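Local coordinates for secreted protein ASP-2 (Necator americanus, PDB 1U53) that is of unknown biochemical function but belongs to the secreted pathogenesis-related-1 (CAP) family and is a vaccine antigen for human hookworm infection, at residues A[49-54]-A[142-147]; A[135-140]-A[161-166]; A[21-26]-A[104-109]. All blocks are in the same frame, centred on the assembly; numbering follows the deposited sequence.

Contact 1: A[49-54]-A[142-147]; sequences KMKTMA and ETVKLG
Lys51 reaches over Val144 to meet Glu142, and the path of its side chain is easy to trace. Lys51 CB starts against Val144 CG1, 3.6 Å away. With chi1 at -54°, CG sits beside the backbone N and the rest of the chain runs out extended, so Lys51 CD still brushes Val144 CG1 at 3.8 Å. Lys51 CE lies almost equally far from both carboxylate oxygens, 3.5 Å from Glu142 OE2, and Lys51 NZ closes a salt bridge to Glu142 OE1 at 2.9 Å. The ammonium takes OE1 on its syn side, 22° out of the carboxylate plane; Glu142 bends at chi2 to bring its head back to the lysine.

Further along, backbone takes over. Ala54 N donates to Val144 O at 2.9 Å, and Leu146 N to Ala54 O at 3.0 Å, which pairs Ala54 with Lys145 in a short parallel bridge and adds strand 54-55 to the border of the mixed sheet. Where strand 145-152 begins, Val144 and Lys145 share Gly164 of strand 157-164 as their partner in a classic beta bulge. Met53 turns to the interior: Met53 CE packs on Thr143 CG2 at 3.6 Å, while SD lies near Leu146 CB. Thr143 OG1 bonds instead to Pro165 O, and Lys145 NZ forms a salt bridge with Asp56.

The chemistry thus changes along the contact. Two backbone bonds and a buried methionine fix the strand end, whereas the loop end combines the aliphatic part of Lys51 on Val144 with an ion pair between partly exposed residues, which solvent would probably weaken.

Contact 2: A[135-140]-A[161-166]; sequences YTQMVW and CQYGPA
Gln137 lies flat against Tyr163, the main meeting of helix 133-138 with strand 157-164 in the alpha-beta-alpha sandwich of the CAP (PR-1) fold. The two side chains run antiparallel, the glutamine heading for the strand and the tyrosine for the helix. CG of Gln137 sits over one face of the phenol, 3.5 Å from the centroid of the Tyr163 ring and 17° off the ring normal, a CH-pi contact. Gln137 CG is anti to the backbone N (chi1 177°), which brings it onto the ring; the bend at chi2 then lays the amide along the phenol, the two planes only 8° apart, so that Gln137 CD comes to 3.5 Å from Tyr163 CB. The amide therefore covers the root of the tyrosine while the methylene covers its ring.

Met138, the next residue of the helix, has its CB pointing the other way, yet it crosses the far end of the tyrosine obliquely: Met138 CG is 3.9 Å from Tyr163 OH. That hydroxyl is held from elsewhere, by Asn86 and by His24 of helix 14-32, which would fix the ring's reach across the core. The methionine also packs on Trp108 and Phe109 of helix 97-109 and on Leu27 of helix 14-32, so three helices come together at this residue.

Past the helix end the spacing widens. Trp140 NE1 and Ala166 O are 4.1 Å apart and do not bond directly. A water joins them, donating a hydrogen bond to Ala166 O at 2.8 Å and accepting a weak one from Trp140 NE1 at 3.2 Å.

Contact 3: A[21-26]-A[104-109]; sequences LEMHNS and ASKAWF. Unlike the reference sequence in segment 21-26: Met23 (reference Leu).
Met23 makes the apolar part of this contact: Met23 CE rests 3.5 Å from Ser105 CB and reaches Lys106 CG at 4.1 Å. To get there the thioether bends twice, and the last torsion is nearly eclipsed (chi3 -15°), an unusual shape for a methionine that should be read with some caution.

The ring contact is looser. His24 and Trp108 meet edge against edge, with His24 CE1 4.3 Å from Trp108 CZ3, so neither ring offers a face to the other. These side chains pack between helix 14-32 and helix 97-109, two nearly parallel helices of the alpha-beta-alpha sandwich, whose axes here stand 10.5 Å apart and cross at -25°.

The polar groups bond outside the two segments. Ser105 OG, 4.0 Å from His24 CE1, turns back to Ala101 O one helical turn earlier. The imidazole is gripped at both nitrogens, ND1 by Phe20 O in its own helix and NE2 by Tyr163 OH on the sheet, which would fix its rotation. Trp108 NE1 bonds to Ile87 O, tying its indole to strand 84-90, and the indole stacks on His134.

Contact 1 lies at the border of the mixed sheet and is partly exposed; contacts 2 and 3 are buried and join helices to the sheet or to each other. Contacts 1 and 2 use neighbouring strands, 145-152 and 157-164, so Gly147 O and Gln162 N can pair between them. Contact 3 touches both: Asn25 OD1 accepts from Met53 N at the loop, and Trp108 O lies against Tyr135 CB. Chemistry follows position. Backbone bonds and an ion pair serve the edge; a methylene over a ring face, with a water at one end, serves the buried middle; van der Waals contact serves the helix pair, where polar groups bond within their own helix or to the sheet.

Contact 1: A[49-54]-A[142-147]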
# COMPACT_ATOMS: atom_id res chain seq x y z
N LYS A 49 -7.61 11.29 9.90
CA LYS A 49 -6.26 11.81 9.66
C LYS A 49 -5.43 10.85 8.81
O LYS A 49 -4.30 10.42 9.18
CB LYS A 49 -5.53 12.15 10.97
CG LYS A 49 -5.37 11.01 11.96
CD LYS A 49 -4.68 11.53 13.27
CE LYS A 49 -3.25 12.00 12.98
NZ LYS A 49 -2.55 12.41 14.30
N MET A 50 -6.00 10.46 7.66
CA MET A 50 -5.26 9.57 6.76
C MET A 50 -4.12 10.35 6.10
O MET A 50 -4.35 11.38 5.43
CB MET A 50 -6.24 9.05 5.71
CG MET A 50 -5.62 8.12 4.69
SD MET A 50 -5.15 6.51 5.36
CE MET A 50 -6.74 5.70 5.57
N LYS A 51 -2.89 9.86 6.26
CA LYS A 51 -1.75 10.64 5.82
C LYS A 51 -1.43 10.37 4.34
O LYS A 51 -1.60 9.24 3.85
CB LYS A 51 -0.54 10.37 6.73
CG LYS A 51 -0.87 10.59 8.23
CD LYS A 51 0.42 10.70 9.07
CE LYS A 51 0.11 11.23 10.51
NZ LYS A 51 1.35 11.09 11.33
N THR A 52 -1.00 11.43 3.67
CA THR A 52 -0.44 11.29 2.31
C THR A 52 0.89 10.54 2.34
O THR A 52 1.77 10.83 3.19
CB THR A 52 -0.21 12.71 1.72
OG1 THR A 52 -1.45 13.43 1.71
CG2 THR A 52 0.21 12.61 0.28
N MET A 53 1.07 9.62 1.39
CA MET A 53 2.35 8.96 1.19
C MET A 53 3.26 9.74 0.22
O MET A 53 2.80 10.48 -0.66
CB MET A 53 2.19 7.54 0.61
CG MET A 53 1.59 6.55 1.57
SD MET A 53 1.27 5.00 0.70
CE MET A 53 1.14 3.87 2.08
N ALA A 54 4.57 9.59 0.46
CA ALA A 54 5.59 10.11 -0.44
C ALA A 54 6.42 8.93 -0.93
O ALA A 54 6.59 7.96 -0.20
CB ALA A 54 6.54 11.07 0.29
N GLU A 142 -0.50 5.57 9.55
CA GLU A 142 0.81 6.10 9.90
C GLU A 142 1.91 5.78 8.90
O GLU A 142 3.03 6.31 8.99
CB GLU A 142 1.18 5.69 11.32
CG GLU A 142 0.20 6.34 12.34
CD GLU A 142 0.36 7.82 12.40
OE1 GLU A 142 1.50 8.30 12.18
OE2 GLU A 142 -0.63 8.54 12.68
N THR A 143 1.58 4.98 7.88
CA THR A 143 2.58 4.65 6.87
C THR A 143 2.62 5.79 5.87
O THR A 143 1.59 6.11 5.25
CB THR A 143 2.20 3.37 6.16
OG1 THR A 143 2.37 2.28 7.07
CG2 THR A 143 3.13 3.15 4.95
N VAL A 144 3.77 6.45 5.71
CA VAL A 144 3.86 7.63 4.88
C VAL A 144 5.00 7.59 3.83
O VAL A 144 5.20 8.55 3.12
CB VAL A 144 4.02 8.91 5.73
CG1 VAL A 144 2.78 9.10 6.58
CG2 VAL A 144 5.25 8.77 6.61
N LYS A 145 5.74 6.48 3.75
CA LYS A 145 6.76 6.28 2.71
C LYS A 145 6.43 5.01 1.93
O LYS A 145 6.12 3.99 2.53
CB LYS A 145 8.14 6.10 3.36
CG LYS A 145 8.61 7.35 4.17
CD LYS A 145 9.95 7.05 4.89
CE LYS A 145 10.70 8.36 5.29
NZ LYS A 145 11.32 9.03 4.12
N LEU A 146 6.55 5.07 0.62
CA LEU A 146 6.28 3.95 -0.25
C LEU A 146 7.46 3.80 -1.17
O LEU A 146 7.98 4.80 -1.66
CB LEU A 146 5.03 4.28 -1.12
CG LEU A 146 4.65 3.19 -2.12
CD1 LEU A 146 4.16 1.98 -1.37
CD2 LEU A 146 3.52 3.68 -3.07
N GLY A 147 7.89 2.57 -1.44
CA GLY A 147 8.92 2.38 -2.48
C GLY A 147 8.67 0.99 -3.05
O GLY A 147 8.47 0.06 -2.28

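Contact 2: A[135-140]-A[161-166]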
# COMPACT_ATOMS: atom_id res chain seq x y z
N TYR A 135 -4.46 -5.00 1.76
CA TYR A 135 -5.25 -3.78 1.90
C TYR A 135 -4.91 -2.96 3.13
O TYR A 135 -4.71 -1.74 3.02
CB TYR A 135 -6.77 -4.14 1.89
CG TYR A 135 -7.64 -3.00 2.41
CD1 TYR A 135 -7.92 -1.91 1.62
CD2 TYR A 135 -8.12 -3.02 3.72
CE1 TYR A 135 -8.70 -0.87 2.09
CE2 TYR A 135 -8.90 -1.97 4.20
CZ TYR A 135 -9.16 -0.91 3.39
OH TYR A 135 -9.92 0.12 3.85
N THR A 136 -4.85 -3.60 4.29
CA THR A 136 -4.67 -2.83 5.53
C THR A 136 -3.30 -2.13 5.52
O THR A 136 -3.14 -1.06 6.09
CB THR A 136 -4.80 -3.71 6.80
OG1 THR A 136 -3.86 -4.80 6.72
CG2 THR A 136 -6.18 -4.27 6.89
N GLN A 137 -2.29 -2.74 4.87
CA GLN A 137 -1.03 -2.03 4.74
C GLN A 137 -1.15 -0.81 3.78
O GLN A 137 -0.59 0.24 4.03
CB GLN A 137 0.12 -2.99 4.37
CG GLN A 137 1.45 -2.28 4.14
CD GLN A 137 2.01 -1.54 5.39
OE1 GLN A 137 1.74 -0.32 5.61
NE2 GLN A 137 2.83 -2.24 6.16
N MET A 138 -1.91 -0.96 2.69
CA MET A 138 -2.00 0.16 1.76
C MET A 138 -2.63 1.37 2.46
O MET A 138 -2.27 2.49 2.14
CB MET A 138 -2.88 -0.19 0.56
CG MET A 138 -2.16 -1.07 -0.44
SD MET A 138 -3.20 -1.38 -1.91
CE MET A 138 -2.99 0.22 -2.73
N VAL A 139 -3.62 1.15 3.33
CA VAL A 139 -4.32 2.27 3.97
C VAL A 139 -3.96 2.49 5.44
O VAL A 139 -4.73 3.11 6.17
CB VAL A 139 -5.86 2.17 3.80
CG1 VAL A 139 -6.26 2.08 2.27
CG2 VAL A 139 -6.44 0.95 4.58
N TRP A 140 -2.80 1.97 5.87
CA TRP A 140 -2.35 2.16 7.25
C TRP A 140 -2.04 3.65 7.48
O TRP A 140 -1.22 4.24 6.78
CB TRP A 140 -1.10 1.31 7.48
CG TRP A 140 -0.81 1.11 8.95
CD1 TRP A 140 0.08 1.79 9.71
CD2 TRP A 140 -1.40 0.11 9.78
NE1 TRP A 140 0.09 1.26 11.01
CE2 TRP A 140 -0.84 0.26 11.08
CE3 TRP A 140 -2.37 -0.87 9.57
CZ2 TRP A 140 -1.22 -0.57 12.15
CZ3 TRP A 140 -2.75 -1.68 10.61
CH2 TRP A 140 -2.18 -1.53 11.90
N CYS A 161 6.18 -3.98 -3.05
CA CYS A 161 6.19 -2.63 -2.45
C CYS A 161 6.57 -2.71 -0.97
O CYS A 161 6.16 -3.65 -0.29
CB CYS A 161 4.81 -1.99 -2.51
SG CYS A 161 4.40 -1.37 -4.16
N GLN A 162 7.36 -1.77 -0.49
CA GLN A 162 7.60 -1.71 0.96
C GLN A 162 7.09 -0.37 1.49
O GLN A 162 6.90 0.57 0.74
CB GLN A 162 9.07 -2.00 1.33
CG GLN A 162 9.36 -3.48 1.13
CD GLN A 162 10.84 -3.88 1.22
OE1 GLN A 162 11.69 -3.03 1.48
NE2 GLN A 162 11.14 -5.19 1.03
N TYR A 163 6.91 -0.30 2.81
CA TYR A 163 6.04 0.69 3.46
C TYR A 163 6.69 1.15 4.77
O TYR A 163 6.96 0.29 5.66
CB TYR A 163 4.72 -0.01 3.81
CG TYR A 163 3.92 -0.37 2.58
CD1 TYR A 163 2.98 0.52 2.07
CD2 TYR A 163 4.07 -1.61 1.97
CE1 TYR A 163 2.24 0.17 0.91
CE2 TYR A 163 3.32 -1.97 0.81
CZ TYR A 163 2.40 -1.10 0.33
OH TYR A 163 1.72 -1.46 -0.82
N GLY A 164 6.94 2.45 4.89
CA GLY A 164 7.58 3.08 6.10
C GLY A 164 6.64 4.03 6.80
O GLY A 164 6.17 4.92 6.14
N PRO A 165 6.75 4.13 8.13
CA PRO A 165 6.83 2.97 9.01
C PRO A 165 5.95 1.81 8.68
O PRO A 165 4.91 1.98 8.05
CB PRO A 165 6.53 3.50 10.41
CG PRO A 165 6.27 4.91 10.29
CD PRO A 165 6.32 5.36 8.84
N ALA A 166 6.36 0.63 9.13
CA ALA A 166 5.57 -0.59 8.88
C ALA A 166 4.15 -0.51 9.44
O ALA A 166 3.93 0.01 10.55
CB ALA A 166 6.25 -1.83 9.44
O HOH W 1 3.03 2.37 11.66

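Contact 3: A[21-26]-A[104-109]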
# COMPACT_ATOMS: atom_id res chain seq x y z
N LEU A 21 2.61 5.43 -6.51
CA LEU A 21 2.33 6.46 -5.53
C LEU A 21 0.91 7.06 -5.74
O LEU A 21 0.14 7.21 -4.78
CB LEU A 21 3.38 7.58 -5.63
CG LEU A 21 3.21 8.62 -4.54
CD1 LEU A 21 3.49 8.06 -3.10
CD2 LEU A 21 4.07 9.82 -4.82
N GLU A 22 0.56 7.38 -6.98
CA GLU A 22 -0.78 7.98 -7.21
C GLU A 22 -1.93 7.05 -6.83
O GLU A 22 -2.90 7.50 -6.20
CB GLU A 22 -0.89 8.39 -8.68
CG GLU A 22 0.07 9.54 -8.92
CD GLU A 22 0.16 9.93 -10.35
OE1 GLU A 22 -0.66 9.42 -11.15
OE2 GLU A 22 1.08 10.74 -10.67
N MET A 23 -1.81 5.78 -7.21
CA MET A 23 -2.80 4.76 -6.86
C MET A 23 -2.89 4.62 -5.37
O MET A 23 -3.97 4.53 -4.80
CB MET A 23 -2.42 3.38 -7.40
CG MET A 23 -2.40 3.27 -8.81
SD MET A 23 -3.70 2.27 -9.53
CE MET A 23 -4.56 1.25 -8.43
N HIS A 24 -1.74 4.57 -4.68
CA HIS A 24 -1.86 4.47 -3.22
C HIS A 24 -2.56 5.66 -2.59
O HIS A 24 -3.44 5.51 -1.72
CB HIS A 24 -0.50 4.26 -2.55
CG HIS A 24 -0.05 2.82 -2.55
ND1 HIS A 24 0.40 2.15 -3.66
CD2 HIS A 24 0.03 1.93 -1.52
CE1 HIS A 24 0.71 0.90 -3.34
NE2 HIS A 24 0.49 0.75 -2.03
N ASN A 25 -2.17 6.87 -3.01
CA ASN A 25 -2.81 8.06 -2.40
C ASN A 25 -4.27 8.21 -2.80
O ASN A 25 -5.11 8.60 -1.97
CB ASN A 25 -2.03 9.31 -2.68
CG ASN A 25 -0.84 9.42 -1.79
OD1 ASN A 25 -0.90 9.03 -0.63
ND2 ASN A 25 0.28 9.91 -2.33
N SER A 26 -4.57 7.85 -4.04
CA SER A 26 -5.95 7.87 -4.51
C SER A 26 -6.85 6.96 -3.66
O SER A 26 -7.94 7.32 -3.28
CB SER A 26 -5.99 7.33 -5.94
OG SER A 26 -7.32 7.22 -6.44
N ALA A 104 -1.09 -4.78 -9.37
CA ALA A 104 -0.76 -5.15 -7.98
C ALA A 104 -1.56 -4.33 -7.01
O ALA A 104 -2.12 -4.84 -6.04
CB ALA A 104 0.72 -4.93 -7.72
N SER A 105 -1.67 -3.04 -7.30
CA SER A 105 -2.33 -2.13 -6.37
C SER A 105 -3.80 -2.49 -6.33
O SER A 105 -4.40 -2.49 -5.25
CB SER A 105 -2.12 -0.67 -6.80
OG SER A 105 -0.70 -0.34 -6.83
N LYS A 106 -4.40 -2.81 -7.47
CA LYS A 106 -5.81 -3.25 -7.49
C LYS A 106 -6.01 -4.56 -6.73
O LYS A 106 -7.02 -4.71 -6.04
CB LYS A 106 -6.31 -3.45 -8.93
CG LYS A 106 -6.47 -2.15 -9.71
CD LYS A 106 -6.81 -2.56 -11.15
CE LYS A 106 -7.47 -1.50 -11.94
NZ LYS A 106 -7.72 -2.01 -13.36
N ALA A 107 -5.10 -5.54 -6.88
CA ALA A 107 -5.26 -6.85 -6.23
C ALA A 107 -5.19 -6.72 -4.71
O ALA A 107 -5.90 -7.39 -3.96
CB ALA A 107 -4.15 -7.82 -6.70
N TRP A 108 -4.27 -5.86 -4.27
CA TRP A 108 -4.10 -5.64 -2.83
C TRP A 108 -5.32 -4.93 -2.27
O TRP A 108 -5.89 -5.34 -1.25
CB TRP A 108 -2.85 -4.81 -2.53
CG TRP A 108 -1.56 -5.54 -2.94
CD1 TRP A 108 -1.33 -6.89 -2.97
CD2 TRP A 108 -0.33 -4.91 -3.33
NE1 TRP A 108 -0.04 -7.15 -3.41
CE2 TRP A 108 0.58 -5.94 -3.65
CE3 TRP A 108 0.07 -3.56 -3.49
CZ2 TRP A 108 1.89 -5.68 -4.05
CZ3 TRP A 108 1.37 -3.30 -3.90
CH2 TRP A 108 2.26 -4.37 -4.21
N PHE A 109 -5.68 -3.83 -2.91
CA PHE A 109 -6.79 -3.03 -2.40
C PHE A 109 -8.10 -3.80 -2.49
O PHE A 109 -8.98 -3.59 -1.67
CB PHE A 109 -6.88 -1.74 -3.19
CG PHE A 109 -7.89 -0.79 -2.62
CD1 PHE A 109 -7.54 0.05 -1.55
CD2 PHE A 109 -9.18 -0.75 -3.12
CE1 PHE A 109 -8.47 0.93 -1.02
CE2 PHE A 109 -10.12 0.12 -2.56
CZ PHE A 109 -9.77 0.95 -1.53